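Local structure of insect fatty acid binding protein (Manduca sexta, 1MDC) at residues 79-92 / 95-108. The protein binds fatty acids one to one in the interior of a beta-barrel, as a cytoplasmic lipid carrier of the fatty-acid-binding protein family. Residues are numbered along the deposited sequence; the frame is centred on the assembly and turned at random.
With PLM (palmitic acid), chain C; SO4 (sulfate ion), chain B.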
# COMPACT_ATOMS: atom_id res chain seq x y z
N SER A 79 4.01 -4.90 11.81
CA SER A 79 5.30 -5.47 11.40
C SER A 79 5.12 -6.49 10.32
O SER A 79 4.38 -7.43 10.50
CB SER A 79 6.03 -6.21 12.54
OG SER A 79 6.22 -5.26 13.60
N VAL A 80 5.79 -6.34 9.20
CA VAL A 80 5.64 -7.34 8.16
C VAL A 80 6.94 -7.54 7.39
O VAL A 80 7.95 -6.88 7.63
CB VAL A 80 4.58 -6.83 7.11
CG1 VAL A 80 3.24 -6.56 7.83
CG2 VAL A 80 5.08 -5.52 6.41
N LYS A 81 6.91 -8.47 6.45
CA LYS A 81 8.03 -8.74 5.58
C LYS A 81 7.42 -8.18 4.27
O LYS A 81 6.34 -8.64 3.85
CB LYS A 81 8.34 -10.18 5.36
CG LYS A 81 9.62 -10.32 4.63
CD LYS A 81 10.78 -10.13 5.59
CE LYS A 81 11.59 -11.39 5.73
NZ LYS A 81 12.41 -11.36 6.92
N SER A 82 8.02 -7.19 3.60
CA SER A 82 7.40 -6.67 2.36
C SER A 82 8.25 -7.05 1.16
O SER A 82 9.45 -7.27 1.29
CB SER A 82 7.39 -5.08 2.36
OG SER A 82 6.44 -4.45 3.16
N MET A 83 7.65 -7.12 -0.01
CA MET A 83 8.39 -7.42 -1.22
C MET A 83 7.69 -6.68 -2.34
O MET A 83 6.51 -6.93 -2.60
CB MET A 83 8.57 -8.92 -1.57
CG MET A 83 9.65 -9.15 -2.60
SD MET A 83 8.82 -9.43 -4.15
CE MET A 83 8.79 -11.18 -4.16
N TYR A 84 8.36 -5.76 -3.02
CA TYR A 84 7.68 -5.09 -4.09
C TYR A 84 8.32 -5.55 -5.40
O TYR A 84 9.51 -5.79 -5.44
CB TYR A 84 7.93 -3.59 -4.10
CG TYR A 84 7.33 -2.73 -3.02
CD1 TYR A 84 7.85 -2.76 -1.71
CD2 TYR A 84 6.26 -1.90 -3.33
CE1 TYR A 84 7.30 -1.94 -0.75
CE2 TYR A 84 5.69 -1.10 -2.37
CZ TYR A 84 6.24 -1.11 -1.07
OH TYR A 84 5.69 -0.29 -0.11
N THR A 85 7.50 -5.68 -6.44
CA THR A 85 7.87 -6.06 -7.80
C THR A 85 7.43 -4.84 -8.61
O THR A 85 6.24 -4.50 -8.54
CB THR A 85 7.05 -7.25 -8.33
OG1 THR A 85 7.53 -8.36 -7.60
CG2 THR A 85 7.44 -7.42 -9.77
N VAL A 86 8.37 -4.19 -9.33
CA VAL A 86 8.12 -3.01 -10.17
C VAL A 86 8.17 -3.53 -11.61
O VAL A 86 9.21 -4.07 -12.02
CB VAL A 86 9.13 -1.93 -9.92
CG1 VAL A 86 8.68 -0.76 -10.76
CG2 VAL A 86 9.02 -1.51 -8.45
N ASP A 87 7.06 -3.40 -12.37
CA ASP A 87 7.02 -3.91 -13.74
C ASP A 87 6.22 -2.95 -14.54
O ASP A 87 5.00 -3.05 -14.68
CB ASP A 87 6.45 -5.38 -13.74
CG ASP A 87 6.44 -6.22 -15.02
OD1 ASP A 87 6.83 -5.62 -16.09
OD2 ASP A 87 6.08 -7.36 -15.06
N GLY A 88 6.95 -1.99 -15.04
CA GLY A 88 6.32 -0.96 -15.84
C GLY A 88 5.37 -0.07 -15.00
O GLY A 88 5.75 0.57 -14.03
N ASN A 89 4.11 -0.04 -15.40
CA ASN A 89 3.12 0.77 -14.70
C ASN A 89 2.43 -0.03 -13.58
O ASN A 89 1.53 0.48 -12.94
CB ASN A 89 1.99 1.28 -15.64
CG ASN A 89 1.36 0.04 -16.27
OD1 ASN A 89 1.91 -0.49 -17.26
ND2 ASN A 89 0.27 -0.47 -15.70
N VAL A 90 2.84 -1.27 -13.34
CA VAL A 90 2.23 -2.07 -12.29
C VAL A 90 3.23 -2.35 -11.18
O VAL A 90 4.28 -2.94 -11.46
CB VAL A 90 1.77 -3.49 -12.79
CG1 VAL A 90 1.08 -4.26 -11.64
CG2 VAL A 90 0.76 -3.30 -13.89
N VAL A 91 2.93 -1.94 -9.95
CA VAL A 91 3.82 -2.18 -8.81
C VAL A 91 3.04 -3.14 -7.90
O VAL A 91 1.92 -2.79 -7.54
CB VAL A 91 4.02 -0.85 -8.09
CG1 VAL A 91 4.90 -1.12 -6.86
CG2 VAL A 91 4.81 0.08 -9.04
N THR A 92 3.57 -4.32 -7.56
CA THR A 92 2.84 -5.26 -6.71
C THR A 92 3.57 -5.36 -5.41
O THR A 92 4.76 -5.61 -5.40
CB THR A 92 2.87 -6.63 -7.36
OG1 THR A 92 2.25 -6.52 -8.64
CG2 THR A 92 2.05 -7.65 -6.59
N VAL A 95 2.79 -8.68 1.07
CA VAL A 95 3.24 -8.49 2.44
C VAL A 95 2.92 -9.72 3.24
O VAL A 95 1.84 -10.26 3.05
CB VAL A 95 2.64 -7.24 3.12
CG1 VAL A 95 2.91 -5.97 2.31
CG2 VAL A 95 1.17 -7.43 3.24
N LYS A 96 3.84 -10.14 4.10
CA LYS A 96 3.60 -11.34 4.93
C LYS A 96 3.62 -10.93 6.39
O LYS A 96 4.60 -10.37 6.84
CB LYS A 96 4.63 -12.53 4.66
CG LYS A 96 4.65 -13.66 5.68
CD LYS A 96 3.30 -13.98 6.26
CE LYS A 96 3.49 -15.07 7.27
NZ LYS A 96 2.23 -15.66 7.66
N GLY A 97 2.55 -11.17 7.13
CA GLY A 97 2.56 -10.77 8.53
C GLY A 97 2.10 -11.92 9.39
O GLY A 97 1.86 -12.99 8.88
N ASP A 98 1.97 -11.72 10.69
CA ASP A 98 1.52 -12.84 11.52
C ASP A 98 0.13 -13.32 11.12
O ASP A 98 -0.19 -14.52 11.19
CB ASP A 98 1.23 -12.34 12.96
CG ASP A 98 2.38 -11.97 13.80
OD1 ASP A 98 3.34 -12.88 13.77
OD2 ASP A 98 2.37 -10.95 14.44
N ALA A 99 -0.70 -12.36 10.71
CA ALA A 99 -2.06 -12.70 10.32
C ALA A 99 -2.19 -13.47 9.00
O ALA A 99 -3.19 -14.17 8.76
CB ALA A 99 -2.95 -11.44 10.27
N GLY A 100 -1.21 -13.35 8.11
CA GLY A 100 -1.32 -14.05 6.84
C GLY A 100 -0.61 -13.27 5.74
O GLY A 100 0.34 -12.56 6.03
N VAL A 101 -1.06 -13.41 4.48
CA VAL A 101 -0.43 -12.73 3.35
C VAL A 101 -1.39 -11.84 2.62
O VAL A 101 -2.53 -12.21 2.45
CB VAL A 101 -0.02 -13.85 2.37
CG1 VAL A 101 0.62 -13.28 1.12
CG2 VAL A 101 1.06 -14.69 3.01
N ALA A 102 -0.96 -10.68 2.18
CA ALA A 102 -1.88 -9.83 1.47
C ALA A 102 -1.13 -9.33 0.23
O ALA A 102 0.12 -9.26 0.24
CB ALA A 102 -2.32 -8.63 2.27
N THR A 103 -1.89 -8.98 -0.81
CA THR A 103 -1.32 -8.48 -2.06
C THR A 103 -1.94 -7.14 -2.38
O THR A 103 -3.15 -6.99 -2.35
CB THR A 103 -1.62 -9.49 -3.22
OG1 THR A 103 -0.89 -10.65 -2.93
CG2 THR A 103 -1.13 -8.96 -4.54
N PHE A 104 -1.13 -6.15 -2.66
CA PHE A 104 -1.65 -4.84 -2.99
C PHE A 104 -1.14 -4.59 -4.42
O PHE A 104 0.06 -4.38 -4.60
CB PHE A 104 -1.11 -3.71 -2.10
CG PHE A 104 -1.27 -4.02 -0.62
CD1 PHE A 104 -2.46 -3.90 -0.00
CD2 PHE A 104 -0.13 -4.39 0.12
CE1 PHE A 104 -2.57 -4.19 1.38
CE2 PHE A 104 -0.21 -4.66 1.48
CZ PHE A 104 -1.45 -4.57 2.09
N LYS A 105 -2.03 -4.66 -5.42
CA LYS A 105 -1.68 -4.47 -6.84
C LYS A 105 -1.91 -2.99 -7.18
O LYS A 105 -3.05 -2.51 -7.16
CB LYS A 105 -2.43 -5.48 -7.73
CG LYS A 105 -1.97 -5.54 -9.21
CD LYS A 105 -2.89 -6.46 -10.04
CE LYS A 105 -3.12 -6.24 -11.55
NZ LYS A 105 -2.95 -7.47 -12.36
N LYS A 106 -0.81 -2.26 -7.46
CA LYS A 106 -0.93 -0.84 -7.75
C LYS A 106 -0.77 -0.58 -9.23
O LYS A 106 0.29 -0.79 -9.78
CB LYS A 106 0.18 -0.14 -6.99
CG LYS A 106 0.23 -0.58 -5.54
CD LYS A 106 1.29 0.08 -4.62
CE LYS A 106 1.26 1.58 -4.51
NZ LYS A 106 2.40 2.09 -3.68
N GLU A 107 -1.83 -0.13 -9.88
CA GLU A 107 -1.80 0.14 -11.30
C GLU A 107 -1.89 1.61 -11.60
O GLU A 107 -2.87 2.26 -11.27
CB GLU A 107 -2.94 -0.63 -12.00
CG GLU A 107 -2.79 -2.17 -11.95
CD GLU A 107 -4.00 -2.84 -12.57
OE1 GLU A 107 -5.07 -2.93 -12.01
OE2 GLU A 107 -3.81 -3.25 -13.79
N TYR A 108 -0.85 2.17 -12.24
CA TYR A 108 -0.87 3.59 -12.57
C TYR A 108 -1.25 3.82 -14.03
O TYR A 108 -0.78 3.11 -14.89
CB TYR A 108 0.55 4.11 -12.41
CG TYR A 108 1.08 4.13 -10.96
CD1 TYR A 108 1.74 3.00 -10.44
CD2 TYR A 108 0.95 5.27 -10.18
CE1 TYR A 108 2.24 3.00 -9.14
CE2 TYR A 108 1.45 5.30 -8.87
CZ TYR A 108 2.10 4.16 -8.38
OH TYR A 108 2.61 4.17 -7.08
C1 PLM C . -2.14 1.42 -0.58
O1 PLM C . -1.42 1.75 -1.54
O2 PLM C . -3.21 1.99 -0.31
C2 PLM C . -1.71 0.30 0.39
C3 PLM C . -2.70 -0.08 1.51
C4 PLM C . -2.32 0.60 2.86
C5 PLM C . -1.64 -0.38 3.84
C6 PLM C . -2.55 -0.75 5.01
C7 PLM C . -2.02 -2.03 5.64
C8 PLM C . -2.58 -2.38 7.01
C9 PLM C . -2.96 -3.86 6.90
CA PLM C . -2.11 -4.82 7.75
CB PLM C . -1.49 -5.90 6.86
CC PLM C . -1.08 -7.18 7.64
CD PLM C . -0.38 -8.23 6.72
CE PLM C . -1.16 -9.54 6.62
CF PLM C . -2.52 -9.25 6.00
CG PLM C . -3.41 -10.51 5.80
S SO4 B . 2.19 0.69 -0.67
O1 SO4 B . 3.31 0.57 -1.60
O2 SO4 B . 1.29 1.73 -1.12
O3 SO4 B . 1.41 -0.56 -0.63
O4 SO4 B . 2.71 1.03 0.69
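Three consecutive strands of the fatty-acid-binding barrel wall, 78-87, 90-97 and 100-109, form an antiparallel meander whose middle strand is shared by two hairpins; residues 95-97 pair with 79-87, and 90-92 with 100-108. In the first pairing, Lys81 and Lys96 form a hydrogen-bonded pair: Lys96 N reaches Lys81 O at 2.9 Å, and Lys81 N returns the bond to Lys96 O. Beyond the type II' turn of Asp87 to Val90, the axes of strands 90-92 and 100-108 are antiparallel, 166° between their N-to-C directions. Here Val91 and Lys106 exchange two backbone bonds, and Tyr108 N gives a nearly straight one (178°) to Asn89 O, which also lies in the plane of the Tyr108 ring, at its edge.

Inside the barrel, Val91 CG2 touches Tyr108 CE1 at 3.9 Å. Lys106 CB packs 3.2 Å from Val91 O. With CG beside its own backbone N (chi1 -48°) and a bend at chi3, the chain carries NZ to a sulfate, probably from the crystallisation liquor. Lys106 NZ hydrogen-bonds sulfate O1 (2.7 Å) and O2 (2.8 Å). Gln40, a hexadecanoate-binding residue, also bonds this amine, while His93 bonds the sulfate. Toward the other end, Val95 CG2 and Ala102 CB meet the palmitate tail, at CD (3.9 Å) and CF (3.8 Å). On the outer face, Thr92 CG2 meets Thr103 CG2 at 4.0 Å, and Val90 lies against the aliphatic part of Lys105.

Backbone bonds thus fix the wall, while its inner side divides chemically: the Lys106 amine probably attracts anions, and the tail end lies against Val95 and Ala102, with Gly100 O also close.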